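Local atomic coordinates of acetyl-CoA C-acetyltransferase (PDB entry 7N7Z), a protein that probably catalyses the thiolase reaction, reversibly condensing two acetyl-CoA molecules into acetoacetyl-CoA and free coenzyme A. Residues Ser121-Pro126 with Ile253-Ala258; Ala165-Glu170 with Asp288-Gly293. All coordinates share one frame; numbering follows the deposited sequence.

Contact 1. Residues Ser121-Pro126 with Ile253-Ala258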
loop_
_atom_site.group_PDB
_atom_site.type_symbol
_atom_site.label_atom_id
_atom_site.label_comp_id
_atom_site.label_asym_id
_atom_site.label_seq_id
_atom_site.Cartn_x
_atom_site.Cartn_y
_atom_site.Cartn_z
ATOM N N SER B 121 12.921 -5.583 -16.531
ATOM C CA SER B 121 12.156 -6.701 -15.986
ATOM C C SER B 121 10.773 -6.156 -15.645
ATOM O O SER B 121 10.470 -5.838 -14.493
ATOM C CB SER B 121 12.851 -7.312 -14.771
ATOM O OG SER B 121 11.992 -8.214 -14.094
ATOM N N MET B 122 9.928 -6.036 -16.673
ATOM C CA MET B 122 8.615 -5.432 -16.485
ATOM C C MET B 122 7.706 -6.302 -15.629
ATOM O O MET B 122 6.748 -5.785 -15.043
ATOM C CB MET B 122 7.952 -5.150 -17.841
ATOM C CG MET B 122 8.924 -4.735 -18.945
ATOM S SD MET B 122 8.162 -4.473 -20.561
ATOM C CE MET B 122 7.035 -3.127 -20.218
ATOM N N SER B 123 7.992 -7.601 -15.532
ATOM C CA SER B 123 7.235 -8.468 -14.641
ATOM C C SER B 123 7.445 -8.114 -13.175
ATOM O O SER B 123 6.594 -8.448 -12.342
ATOM C CB SER B 123 7.628 -9.928 -14.872
ATOM O OG SER B 123 7.471 -10.295 -16.232
ATOM N N ASN B 124 8.554 -7.448 -12.840
ATOM C CA ASN B 124 8.894 -7.137 -11.456
ATOM C C ASN B 124 8.926 -5.635 -11.187
ATOM O O ASN B 124 9.565 -5.194 -10.227
ATOM C CB ASN B 124 10.240 -7.767 -11.088
ATOM C CG ASN B 124 10.147 -9.268 -10.899
ATOM O OD1 ASN B 124 9.598 -9.747 -9.905
ATOM N ND2 ASN B 124 10.682 -10.019 -11.855
ATOM N N ILE B 125 8.253 -4.841 -12.010
ATOM C CA ILE B 125 8.100 -3.416 -11.692
ATOM C C ILE B 125 7.149 -3.281 -10.507
ATOM O O ILE B 125 6.049 -3.863 -10.530
ATOM C CB ILE B 125 7.580 -2.649 -12.910
ATOM C CG1 ILE B 125 8.634 -2.640 -14.023
ATOM C CG2 ILE B 125 7.221 -1.220 -12.528
ATOM C CD1 ILE B 125 8.107 -2.167 -15.365
ATOM N N PRO B 126 7.515 -2.554 -9.454
ATOM C CA PRO B 126 6.631 -2.459 -8.287
ATOM C C PRO B 126 5.446 -1.543 -8.553
ATOM O O PRO B 126 5.321 -0.909 -9.604
ATOM C CB PRO B 126 7.542 -1.891 -7.192
ATOM C CG PRO B 126 8.599 -1.139 -7.931
ATOM C CD PRO B 126 8.786 -1.834 -9.250
ATOM N N ILE B 253 4.595 -6.698 -23.523
ATOM C CA ILE B 253 5.262 -6.376 -22.268
ATOM C C ILE B 253 6.147 -7.570 -21.937
ATOM O O ILE B 253 5.664 -8.708 -21.889
ATOM C CB ILE B 253 4.242 -6.092 -21.153
ATOM C CG1 ILE B 253 3.438 -4.824 -21.473
ATOM C CG2 ILE B 253 4.927 -5.950 -19.806
ATOM C CD1 ILE B 253 2.303 -5.035 -22.468
ATOM N N ASN B 254 7.445 -7.329 -21.750
ATOM C CA ASN B 254 8.399 -8.430 -21.743
ATOM C C ASN B 254 9.617 -8.098 -20.895
ATOM O O ASN B 254 9.909 -6.933 -20.616
ATOM C CB ASN B 254 8.842 -8.775 -23.168
ATOM C CG ASN B 254 7.675 -8.973 -24.106
ATOM O OD1 ASN B 254 7.309 -8.071 -24.858
ATOM N ND2 ASN B 254 7.066 -10.152 -24.050
ATOM N N ASP B 255 10.333 -9.152 -20.508
ATOM C CA ASP B 255 11.557 -9.057 -19.726
ATOM C C ASP B 255 12.759 -9.386 -20.601
ATOM O O ASP B 255 12.694 -10.287 -21.445
ATOM C CB ASP B 255 11.520 -10.020 -18.533
ATOM C CG ASP B 255 10.271 -9.858 -17.687
ATOM O OD1 ASP B 255 9.764 -8.721 -17.580
ATOM O OD2 ASP B 255 9.801 -10.871 -17.125
ATOM N N CYS B 256 13.861 -8.666 -20.391
ATOM C CA CYS B 256 15.091 -8.954 -21.120
ATOM C C CYS B 256 16.218 -8.077 -20.597
ATOM O O CYS B 256 15.986 -7.024 -19.997
ATOM C CB CYS B 256 14.928 -8.727 -22.625
ATOM S SG CYS B 256 16.393 -9.177 -23.581
ATOM N N ALA B 257 17.446 -8.528 -20.852
ATOM C CA ALA B 257 18.647 -7.749 -20.597
ATOM C C ALA B 257 19.628 -7.978 -21.737
ATOM O O ALA B 257 19.817 -9.113 -22.184
ATOM C CB ALA B 257 19.303 -8.125 -19.262
ATOM N N ALA B 258 20.232 -6.893 -22.211
ATOM C CA ALA B 258 21.295 -6.944 -23.201
ATOM C C ALA B 258 22.522 -6.228 -22.653
ATOM O O ALA B 258 22.423 -5.382 -21.760
ATOM C CB ALA B 258 20.861 -6.307 -24.527
#
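Asp255 and Ser123 meet where neighbouring antiparallel strands 113-121 and 254-264 of the thiolase-fold sheet part, just as the first runs into a short 3-10 turn. The Asp255 carboxylate grips this turn with both oxygens. OD1 accepts the backbone N-H of Ser123 (N to OD1 2.9 Å), on its syn side and 16° out of the carboxylate plane. Ser123 OG donates to the syn lone pair of OD2 in a short bond of 2.6 Å. Two bonds from one residue thus fix the rotation of the carboxylate. The Ser123 hydroxyl is also hydrogen-bonded to Leu22 N. Asp255 CG sits beside its own backbone N (chi1 -53°), which swings the acid across to the turn.

The thioether of Met122 lies over the backbone of Asn254, and Met122 SD accepts a weak hydrogen bond from Asn254 N at 3.2 Å. The CB of Asn254 points away from residues 121-126, and its OD1 accepts from the backbone N of His358, a predicted active-site residue. Met147 of helix 146-152 packs on both Met122 and Ile253. The bend at chi3 of Met122 (62°) puts its CE 3.5 Å from Ile253 CG2, and the two side chains cross at about a right angle.

Contact 2. Residues Ala165-Glu170 with Asp288-Gly293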
loop_
_atom_site.group_PDB
_atom_site.type_symbol
_atom_site.label_atom_id
_atom_site.label_comp_id
_atom_site.label_asym_id
_atom_site.label_seq_id
_atom_site.Cartn_x
_atom_site.Cartn_y
_atom_site.Cartn_z
ATOM N N ALA B 165 -0.292 5.298 -31.177
ATOM C CA ALA B 165 -0.356 4.496 -32.394
ATOM C C ALA B 165 -1.687 4.702 -33.107
ATOM O O ALA B 165 -1.738 4.732 -34.342
ATOM C CB ALA B 165 -0.146 3.018 -32.065
ATOM N N GLU B 166 -2.772 4.851 -32.344
ATOM C CA GLU B 166 -4.067 5.135 -32.952
ATOM C C GLU B 166 -4.042 6.477 -33.674
ATOM O O GLU B 166 -4.685 6.642 -34.718
ATOM C CB GLU B 166 -5.167 5.123 -31.889
ATOM C CG GLU B 166 -5.549 3.740 -31.370
ATOM C CD GLU B 166 -6.064 2.808 -32.454
ATOM O OE1 GLU B 166 -6.175 3.241 -33.619
ATOM O OE2 GLU B 166 -6.362 1.636 -32.134
ATOM N N ASN B 167 -3.304 7.449 -33.134
ATOM C CA ASN B 167 -3.178 8.737 -33.807
ATOM C C ASN B 167 -2.481 8.582 -35.153
ATOM O O ASN B 167 -2.900 9.179 -36.152
ATOM C CB ASN B 167 -2.415 9.726 -32.922
ATOM C CG ASN B 167 -3.211 10.169 -31.704
ATOM O OD1 ASN B 167 -2.665 10.277 -30.605
ATOM N ND2 ASN B 167 -4.497 10.443 -31.894
ATOM N N ILE B 168 -1.413 7.781 -35.200
ATOM C CA ILE B 168 -0.710 7.564 -36.461
ATOM C C ILE B 168 -1.627 6.879 -37.465
ATOM O O ILE B 168 -1.660 7.241 -38.647
ATOM C CB ILE B 168 0.579 6.755 -36.221
ATOM C CG1 ILE B 168 1.695 7.683 -35.733
ATOM C CG2 ILE B 168 0.994 6.017 -37.495
ATOM C CD1 ILE B 168 2.977 6.967 -35.357
ATOM N N ALA B 169 -2.383 5.875 -37.014
ATOM C CA ALA B 169 -3.326 5.208 -37.905
ATOM C C ALA B 169 -4.364 6.188 -38.434
ATOM O O ALA B 169 -4.719 6.150 -39.618
ATOM C CB ALA B 169 -4.005 4.047 -37.179
ATOM N N GLU B 170 -4.857 7.079 -37.571
ATOM C CA GLU B 170 -5.848 8.059 -38.002
ATOM C C GLU B 170 -5.252 9.041 -39.005
ATOM O O GLU B 170 -5.820 9.268 -40.080
ATOM C CB GLU B 170 -6.401 8.807 -36.788
ATOM C CG GLU B 170 -7.384 8.005 -35.954
ATOM C CD GLU B 170 -8.234 8.885 -35.058
ATOM O OE1 GLU B 170 -7.692 9.857 -34.490
ATOM O OE2 GLU B 170 -9.446 8.608 -34.925
ATOM N N ASP B 288 6.487 15.011 -32.066
ATOM C CA ASP B 288 5.482 15.325 -31.060
ATOM C C ASP B 288 5.078 14.068 -30.301
ATOM O O ASP B 288 4.868 13.004 -30.890
ATOM C CB ASP B 288 4.257 15.967 -31.709
ATOM C CG ASP B 288 3.292 16.534 -30.688
ATOM O OD1 ASP B 288 2.532 15.747 -30.085
ATOM O OD2 ASP B 288 3.303 17.765 -30.480
ATOM N N ALA B 289 4.971 14.199 -28.976
ATOM C CA ALA B 289 4.672 13.047 -28.131
ATOM C C ALA B 289 3.432 12.305 -28.610
ATOM O O ALA B 289 3.363 11.074 -28.524
ATOM C CB ALA B 289 4.490 13.499 -26.681
ATOM N N LYS B 290 2.441 13.037 -29.122
ATOM C CA LYS B 290 1.187 12.421 -29.539
ATOM C C LYS B 290 1.330 11.583 -30.805
ATOM O O LYS B 290 0.390 10.859 -31.154
ATOM C CB LYS B 290 0.127 13.505 -29.741
ATOM C CG LYS B 290 -0.075 14.385 -28.513
ATOM C CD LYS B 290 -1.394 15.143 -28.564
ATOM C CE LYS B 290 -2.510 14.382 -27.860
ATOM N NZ LYS B 290 -3.057 13.280 -28.702
ATOM N N VAL B 291 2.467 11.658 -31.494
ATOM C CA VAL B 291 2.742 10.796 -32.638
ATOM C C VAL B 291 4.179 10.306 -32.526
ATOM O O VAL B 291 4.916 10.263 -33.519
ATOM C CB VAL B 291 2.500 11.526 -33.972
ATOM C CG1 VAL B 291 1.007 11.710 -34.208
ATOM C CG2 VAL B 291 3.221 12.865 -33.991
ATOM N N MET B 292 4.581 9.931 -31.308
ATOM C CA MET B 292 5.953 9.500 -31.064
ATOM C C MET B 292 6.384 8.390 -32.013
ATOM O O MET B 292 7.579 8.238 -32.288
ATOM C CB MET B 292 6.105 9.032 -29.611
ATOM C CG MET B 292 5.010 8.087 -29.112
ATOM S SD MET B 292 5.110 6.425 -29.807
ATOM C CE MET B 292 6.597 5.821 -29.018
ATOM N N GLY B 293 5.430 7.611 -32.525
ATOM C CA GLY B 293 5.783 6.465 -33.346
ATOM C C GLY B 293 6.580 6.824 -34.584
ATOM O O GLY B 293 7.333 5.995 -35.101
#
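Ile168 holds CG1 beside its backbone N (chi1 -81°) and then runs straight on (chi2 175°), which carries CD1 from helix 161-172 to the 3-10 turn at 289-293. Lys290 starts the same way, but its chain bends at chi3 and chi4 and brings its amino end to the Asn167 side chain. The contact joins the loop domain inserted between strands 113-121 and 254-264 of the thiolase fold to the C-terminal half of the chain.

Packing does most of the work. Ile168 CD1 touches Gly293 CA at 3.5 Å. Gly293 has no side chain, and the methyl group reaches its backbone directly. Further back along the same side chain, Ile168 CG1 lies 4.3 Å from Val291 CB. Leu294 also packs on Ile168. On the preceding residue, the CB of Asn167 points toward the turn. It comes 3.5 Å from Lys290 O and 4.2 Å from Val291 CG1. This side of the contact is more open to solvent than the Ile168 side.

Within the insertion, Glu166 OE2 accepts a hydrogen bond from Val245 N, a further tie of the helix to its own domain. The turn has its own supports. Gly293 O accepts from Gln326 NE2. At its start Asp288 forms an Asx turn, in which Asp288 OD1 takes the backbone N-H of Lys290 at 2.9 Å, 20° out of the carboxylate plane.

Contacts 1 and 2 do not touch. Their centres are 25 Å apart and their nearest atoms about 13 Å. Their segments alternate along the chain, so the insertion that supplies residues 165-170 leaves and rejoins the sheet through the two segments of contact 1. Both contacts border the predicted catalytic site. In contact 1 the Asn254 side chain is about 5 Å from that of His358. In contact 2 Gly293 lies about 4 Å from the side chain of Cys388. The side chain of Cys92, the predicted acyl carrier, is about 9 Å from that of Met122 and about 9 Å from Gly293.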